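Long-range contact in endo-beta-1,4-xylanase Xyn10C (Pseudomonas cellulosa, PDB 1GNY), which cleaves internal linkages of the xylan backbone with its C-terminal domain and binds xylan through the N-terminal family 15 carbohydrate-binding module described here: residues A80-D85 against F119-R124. Residues are numbered along the deposited sequence; the frame is centred on the assembly and turned at random.
Sequences AQLKED and FNQTAR. With XYP (beta-D-xylopyranose), chain B; XYP (beta-D-xylopyranose), chain C.
K83 and R124 bring the two backbones closest, CA to CA 6.1 Å, where the type II turn L82-D85, closed by D85 N bonding L82 O, meets the loop that runs from the short strand 120-121 into strand 126-133. R124 buries more surface here than any other residue. Its chain, extended from CG to NE, passes beside L82, with CD 3.9 Å from L82 CB, and lays the guanidinium along the turn. NH1 donates to K83 O at 3.3 Å, a bent bond (N-H...O 140°) lying in the carbonyl plane but tilted from that of the guanidinium. D85 CB sits over one face of the group, offset toward its rim, while a water sits in plane at its edge, 2.7 Å from NE, and gives a weak bond back to D85 OD2. That oxygen lies well out of the guanidinium plane, so no N-H points at it and the opposite charges probably attract only at a distance. An alanine in place of R124 would probably leave K83 O without this donor and open a gap beside L82 and D85. Within its own loop, Q121 bends at chi2 (89°) and turns its amide back: OE1 accepts from R124 N at 2.9 Å and NE2 gives a straight bond to R124 O, two bonds that probably steady the base of the arginine side chain. On the strand before the turn, A80 O meets the ring edge of F119, 3.6 Å from CZ and in the ring plane. Q81 extends from the same strand to the bound xylose units, where its NE2 donates to O4 of the chain B xylose, 3.0 Å away; Q127 and W86 O also bond its amide. The pairing thus illustrates how arginine can tie a hairpin turn to a neighbouring loop through main-chain and water-mediated bonds, close to a sugar site it does not itself enter.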
ATOM      1  N   ALA A  80      -0.617   4.838   4.507  1.00 13.00           N
ATOM      2  CA  ALA A  80      -0.120   6.078   3.945  1.00 12.85           C
ATOM      3  C   ALA A  80       0.493   6.886   5.097  1.00 14.03           C
ATOM      4  O   ALA A  80       0.057   6.775   6.232  1.00 14.51           O
ATOM      5  CB  ALA A  80      -1.242   6.848   3.263  1.00 13.27           C
ATOM      6  N   GLN A  81       1.526   7.661   4.823  1.00 13.16           N
ATOM      7  CA  GLN A  81       2.180   8.474   5.884  1.00 13.48           C
ATOM      8  C   GLN A  81       2.914   9.660   5.240  1.00 14.25           C
ATOM      9  O   GLN A  81       3.296   9.640   4.063  1.00 14.82           O
ATOM     10  CB  GLN A  81       3.185   7.619   6.723  1.00 13.77           C
ATOM     11  CG  GLN A  81       4.281   6.979   5.865  1.00 14.83           C
ATOM     12  CD  GLN A  81       5.129   5.872   6.531  1.00 14.79           C
ATOM     13  OE1 GLN A  81       5.601   4.975   5.820  1.00 14.85           O
ATOM     14  NE2 GLN A  81       5.414   5.992   7.850  1.00 14.79           N
ATOM     15  N   LEU A  82       3.127  10.676   6.042  1.00 15.72           N
ATOM     16  CA  LEU A  82       3.852  11.870   5.612  1.00 16.79           C
ATOM     17  C   LEU A  82       5.345  11.578   5.490  1.00 17.74           C
ATOM     18  O   LEU A  82       5.938  11.089   6.424  1.00 18.87           O
ATOM     19  CB  LEU A  82       3.605  12.988   6.627  1.00 16.55           C
ATOM     20  CG  LEU A  82       2.148  13.418   6.787  1.00 18.54           C
ATOM     21  CD1 LEU A  82       2.056  14.551   7.840  1.00 21.59           C
ATOM     22  CD2 LEU A  82       1.535  13.887   5.475  1.00 19.99           C
ATOM     23  N   LYS A  83       5.918  11.822   4.324  1.00 20.34           N
ATOM     24  CA  LYS A  83       7.334  11.521   4.077  1.00 23.32           C
ATOM     25  C   LYS A  83       8.187  12.419   4.907  1.00 26.20           C
ATOM     26  O   LYS A  83       8.008  13.632   4.925  1.00 26.91           O
ATOM     27  CB  LYS A  83       7.740  11.704   2.635  1.00 23.58           C
ATOM     28  CG  LYS A  83       7.535  10.560   1.785  1.00 23.74           C
ATOM     29  CD  LYS A  83       8.414  10.649   0.520  1.00 25.88           C
ATOM     30  CE  LYS A  83       9.639   9.781   0.544  1.00 25.29           C
ATOM     31  NZ  LYS A  83      10.356   9.870  -0.742  1.00 25.28           N
ATOM     32  N   GLU A  84       9.093  11.799   5.635  1.00 28.41           N
ATOM     33  CA  GLU A  84       9.969  12.481   6.581  1.00 30.14           C
ATOM     34  C   GLU A  84       9.290  12.929   7.896  1.00 29.70           C
ATOM     35  O   GLU A  84       9.926  13.602   8.695  1.00 31.12           O
ATOM     36  CB  GLU A  84      10.680  13.653   5.903  1.00 31.54           C
ATOM     37  CG  GLU A  84      12.171  13.584   6.022  1.00 36.90           C
ATOM     38  CD  GLU A  84      12.728  12.397   5.263  1.00 42.69           C
ATOM     39  OE1 GLU A  84      12.655  12.394   4.014  1.00 46.84           O
ATOM     40  OE2 GLU A  84      13.191  11.448   5.932  1.00 46.34           O
ATOM     41  N   ASP A  85       8.005  12.618   8.085  1.00 28.24           N
ATOM     42  CA  ASP A  85       7.297  12.803   9.379  1.00 26.70           C
ATOM     43  C   ASP A  85       6.505  11.514   9.571  1.00 24.31           C
ATOM     44  O   ASP A  85       5.286  11.509   9.739  1.00 22.90           O
ATOM     45  CB  ASP A  85       6.382  14.050   9.409  1.00 28.06           C
ATOM     46  CG  ASP A  85       6.022  14.507  10.847  1.00 30.97           C
ATOM     47  OD1 ASP A  85       6.389  13.858  11.860  1.00 33.46           O
ATOM     48  OD2 ASP A  85       5.322  15.512  11.076  1.00 38.65           O
ATOM     49  N   PHE A 119      -3.825  14.768   6.154  1.00 17.63           N
ATOM     50  CA  PHE A 119      -3.591  14.434   4.725  1.00 16.77           C
ATOM     51  C   PHE A 119      -4.033  15.528   3.719  1.00 17.31           C
ATOM     52  O   PHE A 119      -3.851  15.352   2.489  1.00 16.25           O
ATOM     53  CB  PHE A 119      -4.146  13.068   4.354  1.00 16.93           C
ATOM     54  CG  PHE A 119      -3.337  11.907   4.890  1.00 14.78           C
ATOM     55  CD1 PHE A 119      -2.199  11.488   4.228  1.00 15.71           C
ATOM     56  CD2 PHE A 119      -3.753  11.190   6.007  1.00 14.31           C
ATOM     57  CE1 PHE A 119      -1.449  10.433   4.694  1.00 15.07           C
ATOM     58  CE2 PHE A 119      -2.993  10.130   6.485  1.00 13.34           C
ATOM     59  CZ  PHE A 119      -1.858   9.738   5.837  1.00 16.40           C
ATOM     60  N   ASN A 120      -4.602  16.630   4.237  1.00 17.36           N
ATOM     61  CA  ASN A 120      -4.875  17.846   3.435  1.00 17.33           C
ATOM     62  C   ASN A 120      -3.795  18.864   3.805  1.00 17.67           C
ATOM     63  O   ASN A 120      -3.879  19.469   4.858  1.00 17.55           O
ATOM     64  CB  ASN A 120      -6.291  18.396   3.671  1.00 17.86           C
ATOM     65  CG  ASN A 120      -7.369  17.486   3.095  1.00 19.08           C
ATOM     66  OD1 ASN A 120      -7.068  16.442   2.477  1.00 16.58           O
ATOM     67  ND2 ASN A 120      -8.641  17.851   3.313  1.00 19.62           N
ATOM     68  N   GLN A 121      -2.774  18.989   2.950  1.00 17.27           N
ATOM     69  CA  GLN A 121      -1.507  19.668   3.280  1.00 18.39           C
ATOM     70  C   GLN A 121      -0.648  19.908   2.063  1.00 18.42           C
ATOM     71  O   GLN A 121      -0.827  19.250   1.033  1.00 20.10           O
ATOM     72  CB  GLN A 121      -0.709  18.858   4.325  1.00 18.27           C
ATOM     73  CG  GLN A 121      -0.329  17.426   3.911  1.00 19.09           C
ATOM     74  CD  GLN A 121       0.993  17.329   3.191  1.00 19.09           C
ATOM     75  OE1 GLN A 121       2.009  17.869   3.646  1.00 19.67           O
ATOM     76  NE2 GLN A 121       0.994  16.624   2.048  1.00 18.79           N
ATOM     77  N   THR A 122       0.304  20.838   2.199  1.00 20.00           N
ATOM     78  CA  THR A 122       1.185  21.248   1.078  1.00 20.33           C
ATOM     79  C   THR A 122       2.679  20.963   1.215  1.00 21.16           C
ATOM     80  O   THR A 122       3.399  20.930   0.208  1.00 22.15           O
ATOM     81  CB  THR A 122       1.059  22.771   0.820  1.00 19.81           C
ATOM     82  OG1 THR A 122       1.366  23.476   2.026  1.00 22.28           O
ATOM     83  CG2 THR A 122      -0.371  23.175   0.462  1.00 20.76           C
ATOM     84  N   ALA A 123       3.129  20.783   2.442  1.00 20.90           N
ATOM     85  CA  ALA A 123       4.558  20.646   2.764  1.00 21.45           C
ATOM     86  C   ALA A 123       5.280  19.369   2.297  1.00 21.50           C
ATOM     87  O   ALA A 123       6.440  19.412   1.893  1.00 21.49           O
ATOM     88  CB  ALA A 123       4.735  20.806   4.280  1.00 21.65           C
ATOM     89  N   ARG A 124       4.604  18.234   2.370  1.00 21.15           N
ATOM     90  CA  ARG A 124       5.277  16.935   2.168  1.00 21.19           C
ATOM     91  C   ARG A 124       4.687  16.044   1.095  1.00 19.83           C
ATOM     92  O   ARG A 124       3.496  16.085   0.832  1.00 18.91           O
ATOM     93  CB  ARG A 124       5.225  16.173   3.481  1.00 22.38           C
ATOM     94  CG  ARG A 124       5.890  16.913   4.629  1.00 24.96           C
ATOM     95  CD  ARG A 124       5.771  16.194   5.968  1.00 30.52           C
ATOM     96  NE  ARG A 124       6.432  16.897   7.070  1.00 32.47           N
ATOM     97  CZ  ARG A 124       7.750  17.030   7.243  1.00 37.89           C
ATOM     98  NH1 ARG A 124       8.631  16.477   6.401  1.00 39.96           N
ATOM     99  NH2 ARG A 124       8.209  17.703   8.306  1.00 38.68           N
TER
HETATM  100  C1  XYP B   2      11.119   4.491   6.886  1.00 18.73           C
HETATM  101  C2  XYP B   2       9.919   3.807   6.249  1.00 15.52           C
HETATM  102  C3  XYP B   2       8.636   4.150   7.002  1.00 15.12           C
HETATM  103  C4  XYP B   2       8.830   3.974   8.511  1.00 16.53           C
HETATM  104  C5  XYP B   2      10.092   4.704   8.929  1.00 17.25           C
HETATM  105  O2  XYP B   2       9.769   4.238   4.900  1.00 15.43           O
HETATM  106  O3  XYP B   2       7.567   3.332   6.553  1.00 13.94           O
HETATM  107  O4  XYP B   2       7.715   4.544   9.158  1.00 14.99           O
HETATM  108  O5  XYP B   2      11.221   4.243   8.220  1.00 17.09           O
HETATM  109  C1  XYP C   3       7.181   3.875  10.306  1.00 14.93           C
HETATM  110  C2  XYP C   3       6.915   4.927  11.366  1.00 14.96           C
HETATM  111  C3  XYP C   3       6.304   4.233  12.570  1.00 14.81           C
HETATM  112  C4  XYP C   3       5.060   3.470  12.163  1.00 17.28           C
HETATM  113  C5  XYP C   3       5.424   2.551  11.020  1.00 14.77           C
HETATM  114  O2  XYP C   3       8.135   5.551  11.757  1.00 17.27           O
HETATM  115  O3  XYP C   3       5.866   5.182  13.526  1.00 19.14           O
HETATM  116  O4  XYP C   3       4.610   2.701  13.275  1.00 19.52           O
HETATM  117  O5  XYP C   3       6.035   3.267   9.938  1.00 15.65           O
HETATM  118  O   HOH W   1       4.328  17.549   8.614  1.00 45.14           O